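Local coordinates for TssK C (Escherichia coli, PDB 5M2Y), which is a baseplate component of the bacterial type VI secretion system whose C-terminal domain, the part described here, probably binds the membrane complex, at residues S1-K9 against K121-R129. Numbering follows the deposited sequence.
Sequences SRVVFIELK and KLELFAVLR
F5 and F125, a non-hydrogen-bonded pair of two antiparallel strands, meet edge to face: F5 turns the edge of its ring toward the face of F125, with the planes at 79° and F5 CD1 3.7 Å from F125 CE2. The chi1 of F5, 178°, sets its CG opposite the backbone N and carries the ring across to E123 on the partner strand, diagonally past F125; the carboxylate carbon CD of E123 lies 3.8 Å from F5 CE1, in the plane of the ring, and the carboxylate itself stands perpendicular to that plane. On the same face of the sheet V3 extends its CG1 branch to F125 CD2, so F125 is touched by both V3 and F5. The pairing joins the N-terminal strand 3-11 to the C-terminal strand 121-128, neighbours inside an antiparallel sheet in which the first and last strands of the chain lie side by side, and strand 28-35 binds the other edge of 121-128. V4 and A126 form a hydrogen-bonded pair, linked by V4 N to A126 O and A126 N to V4 O, both 2.8 Å, and L128 N donates to R2 O. At I6 the ladder loosens: I6 N still reaches L124 O, but a water takes the place of the return bond, donating to I6 O at 2.6 Å and accepting from L124 N. On the opposite face the two strands meet through aliphatic side chains. I6 and L124 lie side by side, CG2 against CD2, while I6 CG1, beside the backbone N at chi1 -68°, directs CD1 onto A126 CB, 3.8 Å away. L8 crosses L124 at about a right angle and lays its CD1 between the CB atoms of L122 and L124; W15 of strand 14-18 also touches L8 and L122. At the far end L128 CD1 packs against V4 CG2 and lies over one face of the poorly ordered R2 guanidinium.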
ATOM      1  N   SER A   1      16.350  -9.518  -1.021  1.00 47.36           N
ATOM      2  CA  SER A   1      16.994  -8.233  -1.250  1.00 47.30           C
ATOM      3  C   SER A   1      16.780  -7.287  -0.080  1.00 49.27           C
ATOM      4  O   SER A   1      16.348  -7.724   0.974  1.00 48.85           O
ATOM      5  CB  SER A   1      16.546  -7.616  -2.588  1.00 51.89           C
ATOM      6  OG  SER A   1      16.053  -8.580  -3.522  1.00 61.26           O
ATOM      7  N   ARG A   2      17.149  -6.015  -0.228  1.00 43.94           N
ATOM      8  CA  ARG A   2      16.894  -5.107   0.869  1.00 42.41           C
ATOM      9  C   ARG A   2      15.465  -4.616   0.840  1.00 42.05           C
ATOM     10  O   ARG A   2      14.906  -4.411  -0.186  1.00 40.15           O
ATOM     11  CB  ARG A   2      17.938  -4.032   1.133  1.00 43.63           C
ATOM     12  CG  ARG A   2      18.109  -3.000   0.110  1.00 58.40           C
ATOM     13  CD  ARG A   2      19.575  -2.888  -0.279  1.00 72.62           C
ATOM     14  NE  ARG A   2      19.627  -2.994  -1.717  1.00 84.67           N
ATOM     15  CZ  ARG A   2      19.884  -1.984  -2.508  1.00101.10           C
ATOM     16  NH1 ARG A   2      20.171  -0.809  -1.983  1.00 90.00           N
ATOM     17  NH2 ARG A   2      19.865  -2.150  -3.800  1.00 87.78           N
ATOM     18  N   VAL A   3      14.940  -4.488   2.037  1.00 36.82           N
ATOM     19  CA  VAL A   3      13.591  -4.081   2.372  1.00 35.25           C
ATOM     20  C   VAL A   3      13.601  -2.729   3.050  1.00 36.97           C
ATOM     21  O   VAL A   3      14.363  -2.487   3.988  1.00 36.63           O
ATOM     22  CB  VAL A   3      12.855  -5.126   3.232  1.00 38.77           C
ATOM     23  CG1 VAL A   3      11.373  -4.792   3.343  1.00 37.94           C
ATOM     24  CG2 VAL A   3      13.038  -6.522   2.676  1.00 38.50           C
ATOM     25  N   VAL A   4      12.738  -1.852   2.553  1.00 32.02           N
ATOM     26  CA  VAL A   4      12.558  -0.501   3.043  1.00 31.91           C
ATOM     27  C   VAL A   4      11.157  -0.436   3.622  1.00 34.90           C
ATOM     28  O   VAL A   4      10.179  -0.610   2.889  1.00 34.70           O
ATOM     29  CB  VAL A   4      12.779   0.560   1.923  1.00 36.38           C
ATOM     30  CG1 VAL A   4      12.594   1.974   2.445  1.00 36.55           C
ATOM     31  CG2 VAL A   4      14.151   0.431   1.303  1.00 36.88           C
ATOM     32  N   PHE A   5      11.069  -0.221   4.946  1.00 30.20           N
ATOM     33  CA  PHE A   5       9.805  -0.059   5.640  1.00 29.00           C
ATOM     34  C   PHE A   5       9.390   1.401   5.427  1.00 31.52           C
ATOM     35  O   PHE A   5      10.187   2.311   5.679  1.00 31.22           O
ATOM     36  CB  PHE A   5       9.977  -0.383   7.131  1.00 31.01           C
ATOM     37  CG  PHE A   5       8.746  -0.197   7.982  1.00 32.14           C
ATOM     38  CD1 PHE A   5       7.858  -1.242   8.182  1.00 34.57           C
ATOM     39  CD2 PHE A   5       8.499   1.012   8.617  1.00 34.62           C
ATOM     40  CE1 PHE A   5       6.723  -1.066   8.979  1.00 35.26           C
ATOM     41  CE2 PHE A   5       7.362   1.190   9.405  1.00 37.08           C
ATOM     42  CZ  PHE A   5       6.486   0.148   9.589  1.00 34.76           C
ATOM     43  N   ILE A   6       8.154   1.621   4.936  1.00 26.42           N
ATOM     44  CA  ILE A   6       7.626   2.963   4.704  1.00 26.24           C
ATOM     45  C   ILE A   6       6.595   3.209   5.768  1.00 29.39           C
ATOM     46  O   ILE A   6       5.568   2.549   5.779  1.00 27.87           O
ATOM     47  CB  ILE A   6       7.101   3.192   3.248  1.00 29.59           C
ATOM     48  CG1 ILE A   6       8.258   3.177   2.253  1.00 31.06           C
ATOM     49  CG2 ILE A   6       6.354   4.528   3.103  1.00 29.89           C
ATOM     50  CD1 ILE A   6       8.124   2.119   1.284  1.00 38.99           C
ATOM     51  N   GLU A   7       6.890   4.168   6.661  1.00 27.19           N
ATOM     52  CA  GLU A   7       5.998   4.555   7.739  1.00 27.07           C
ATOM     53  C   GLU A   7       4.706   5.109   7.161  1.00 30.12           C
ATOM     54  O   GLU A   7       4.748   5.961   6.279  1.00 29.13           O
ATOM     55  CB  GLU A   7       6.663   5.607   8.633  1.00 29.15           C
ATOM     56  N   LEU A   8       3.571   4.581   7.614  1.00 27.42           N
ATOM     57  CA  LEU A   8       2.260   5.052   7.184  1.00 27.01           C
ATOM     58  C   LEU A   8       1.643   5.794   8.354  1.00 31.11           C
ATOM     59  O   LEU A   8       1.641   5.288   9.482  1.00 32.29           O
ATOM     60  CB  LEU A   8       1.339   3.902   6.693  1.00 26.75           C
ATOM     61  CG  LEU A   8       1.735   3.163   5.418  1.00 31.01           C
ATOM     62  CD1 LEU A   8       0.790   2.038   5.129  1.00 30.92           C
ATOM     63  CD2 LEU A   8       1.771   4.115   4.194  1.00 32.75           C
ATOM     64  N   LYS A   9       1.189   7.020   8.101  1.00 26.42           N
ATOM     65  CA  LYS A   9       0.523   7.836   9.098  1.00 26.48           C
ATOM     66  C   LYS A   9      -0.986   7.721   8.829  1.00 29.81           C
ATOM     67  O   LYS A   9      -1.433   8.039   7.730  1.00 28.79           O
ATOM     68  CB  LYS A   9       1.007   9.294   9.022  1.00 29.35           C
ATOM     69  CG  LYS A   9       2.365   9.538   9.663  1.00 46.19           C
ATOM     70  CD  LYS A   9       3.235  10.549   8.878  1.00 57.66           C
ATOM     71  CE  LYS A   9       4.178  11.455   9.671  1.00 70.73           C
ATOM     72  NZ  LYS A   9       4.224  11.180  11.135  1.00 80.82           N
ATOM     73  N   LYS A 121      -5.065  -2.124  10.416  1.00 21.31           N
ATOM     74  CA  LYS A 121      -3.712  -1.601  10.551  1.00 19.95           C
ATOM     75  C   LYS A 121      -2.912  -2.040   9.335  1.00 21.38           C
ATOM     76  O   LYS A 121      -2.926  -3.208   8.958  1.00 20.62           O
ATOM     77  CB  LYS A 121      -3.049  -1.949  11.903  1.00 23.29           C
ATOM     78  CG  LYS A 121      -1.565  -1.577  12.086  1.00 36.36           C
ATOM     79  CD  LYS A 121      -1.200  -0.132  11.796  1.00 45.51           C
ATOM     80  CE  LYS A 121       0.291   0.013  11.646  1.00 54.15           C
ATOM     81  NZ  LYS A 121       0.688   1.236  10.909  1.00 60.20           N
ATOM     82  N   LEU A 122      -2.272  -1.060   8.702  1.00 17.28           N
ATOM     83  CA  LEU A 122      -1.467  -1.224   7.491  1.00 16.63           C
ATOM     84  C   LEU A 122       0.005  -0.929   7.722  1.00 20.47           C
ATOM     85  O   LEU A 122       0.344   0.027   8.406  1.00 20.68           O
ATOM     86  CB  LEU A 122      -1.943  -0.233   6.427  1.00 16.87           C
ATOM     87  CG  LEU A 122      -3.113  -0.558   5.520  1.00 21.96           C
ATOM     88  CD1 LEU A 122      -4.362  -0.982   6.237  1.00 22.88           C
ATOM     89  CD2 LEU A 122      -3.310   0.566   4.497  1.00 23.68           C
ATOM     90  N   GLU A 123       0.862  -1.694   7.064  1.00 17.06           N
ATOM     91  CA  GLU A 123       2.297  -1.454   7.034  1.00 16.55           C
ATOM     92  C   GLU A 123       2.725  -1.593   5.568  1.00 20.10           C
ATOM     93  O   GLU A 123       2.226  -2.485   4.880  1.00 19.62           O
ATOM     94  CB  GLU A 123       3.064  -2.388   7.969  1.00 17.74           C
ATOM     95  CG  GLU A 123       2.809  -2.086   9.435  1.00 24.18           C
ATOM     96  CD  GLU A 123       3.706  -2.819  10.428  1.00 39.48           C
ATOM     97  OE1 GLU A 123       4.292  -3.853  10.060  1.00 28.36           O
ATOM     98  OE2 GLU A 123       3.804  -2.352  11.583  1.00 33.82           O
ATOM     99  N   LEU A 124       3.575  -0.668   5.069  1.00 16.49           N
ATOM    100  CA  LEU A 124       4.021  -0.693   3.677  1.00 16.69           C
ATOM    101  C   LEU A 124       5.511  -0.964   3.644  1.00 21.42           C
ATOM    102  O   LEU A 124       6.266  -0.363   4.404  1.00 20.69           O
ATOM    103  CB  LEU A 124       3.692   0.642   2.982  1.00 16.99           C
ATOM    104  CG  LEU A 124       4.128   0.824   1.520  1.00 21.41           C
ATOM    105  CD1 LEU A 124       3.337  -0.070   0.577  1.00 20.82           C
ATOM    106  CD2 LEU A 124       3.969   2.271   1.099  1.00 23.60           C
ATOM    107  N   PHE A 125       5.896  -1.956   2.821  1.00 19.35           N
ATOM    108  CA  PHE A 125       7.275  -2.390   2.586  1.00 19.85           C
ATOM    109  C   PHE A 125       7.587  -2.279   1.090  1.00 23.63           C
ATOM    110  O   PHE A 125       6.734  -2.574   0.255  1.00 22.29           O
ATOM    111  CB  PHE A 125       7.454  -3.869   2.973  1.00 21.42           C
ATOM    112  CG  PHE A 125       7.234  -4.232   4.416  1.00 23.17           C
ATOM    113  CD1 PHE A 125       5.975  -4.586   4.877  1.00 25.57           C
ATOM    114  CD2 PHE A 125       8.300  -4.283   5.305  1.00 25.77           C
ATOM    115  CE1 PHE A 125       5.776  -4.922   6.217  1.00 26.84           C
ATOM    116  CE2 PHE A 125       8.103  -4.630   6.643  1.00 28.73           C
ATOM    117  CZ  PHE A 125       6.843  -4.949   7.091  1.00 26.61           C
ATOM    118  N   ALA A 126       8.820  -1.885   0.764  1.00 21.70           N
ATOM    119  CA  ALA A 126       9.322  -1.863  -0.605  1.00 22.05           C
ATOM    120  C   ALA A 126      10.529  -2.783  -0.643  1.00 27.24           C
ATOM    121  O   ALA A 126      11.359  -2.768   0.276  1.00 27.59           O
ATOM    122  CB  ALA A 126       9.713  -0.459  -1.034  1.00 23.24           C
ATOM    123  N   VAL A 127      10.580  -3.596  -1.665  1.00 23.71           N
ATOM    124  CA  VAL A 127      11.691  -4.487  -1.850  1.00 24.14           C
ATOM    125  C   VAL A 127      12.475  -3.900  -2.998  1.00 31.30           C
ATOM    126  O   VAL A 127      11.961  -3.715  -4.038  1.00 30.16           O
ATOM    127  CB  VAL A 127      11.242  -5.903  -2.143  1.00 27.30           C
ATOM    128  CG1 VAL A 127      12.406  -6.803  -2.469  1.00 27.58           C
ATOM    129  CG2 VAL A 127      10.507  -6.448  -0.949  1.00 26.60           C
ATOM    130  N   LEU A 128      13.716  -3.548  -2.742  1.00 31.10           N
ATOM    131  CA  LEU A 128      14.535  -2.965  -3.776  1.00 32.65           C
ATOM    132  C   LEU A 128      14.974  -3.984  -4.816  1.00 40.57           C
ATOM    133  O   LEU A 128      15.381  -5.057  -4.493  1.00 43.97           O
ATOM    134  CB  LEU A 128      15.742  -2.249  -3.177  1.00 33.16           C
ATOM    135  CG  LEU A 128      15.398  -1.220  -2.132  1.00 37.51           C
ATOM    136  CD1 LEU A 128      16.583  -0.551  -1.488  1.00 38.03           C
ATOM    137  CD2 LEU A 128      14.436  -0.185  -2.662  1.00 38.52           C
ATOM    138  N   ARG A 129      14.876  -3.612  -6.074  1.00 40.48           N
ATOM    139  CA  ARG A 129      15.277  -4.481  -7.156  1.00 40.46           C
ATOM    140  C   ARG A 129      16.772  -4.402  -7.395  1.00 42.78           C
ATOM    141  O   ARG A 129      17.350  -3.323  -7.333  1.00 47.10           O
ATOM    142  CB  ARG A 129      14.510  -4.124  -8.448  1.00 40.98           C
ATOM    143  CG  ARG A 129      13.022  -4.309  -8.317  1.00 55.99           C
ATOM    144  CD  ARG A 129      12.241  -4.134  -9.572  1.00 67.51           C
ATOM    145  NE  ARG A 129      12.313  -2.775 -10.052  1.00 73.72           N
ATOM    146  CZ  ARG A 129      11.282  -2.077 -10.499  1.00 86.01           C
ATOM    147  NH1 ARG A 129      10.089  -2.592 -10.530  1.00 70.94           N
ATOM    148  NH2 ARG A 129      11.470  -0.862 -10.966  1.00 73.50           N
TER
HETATM  149  O   HOH W   1       4.488   0.778   7.318  1.00 23.68           O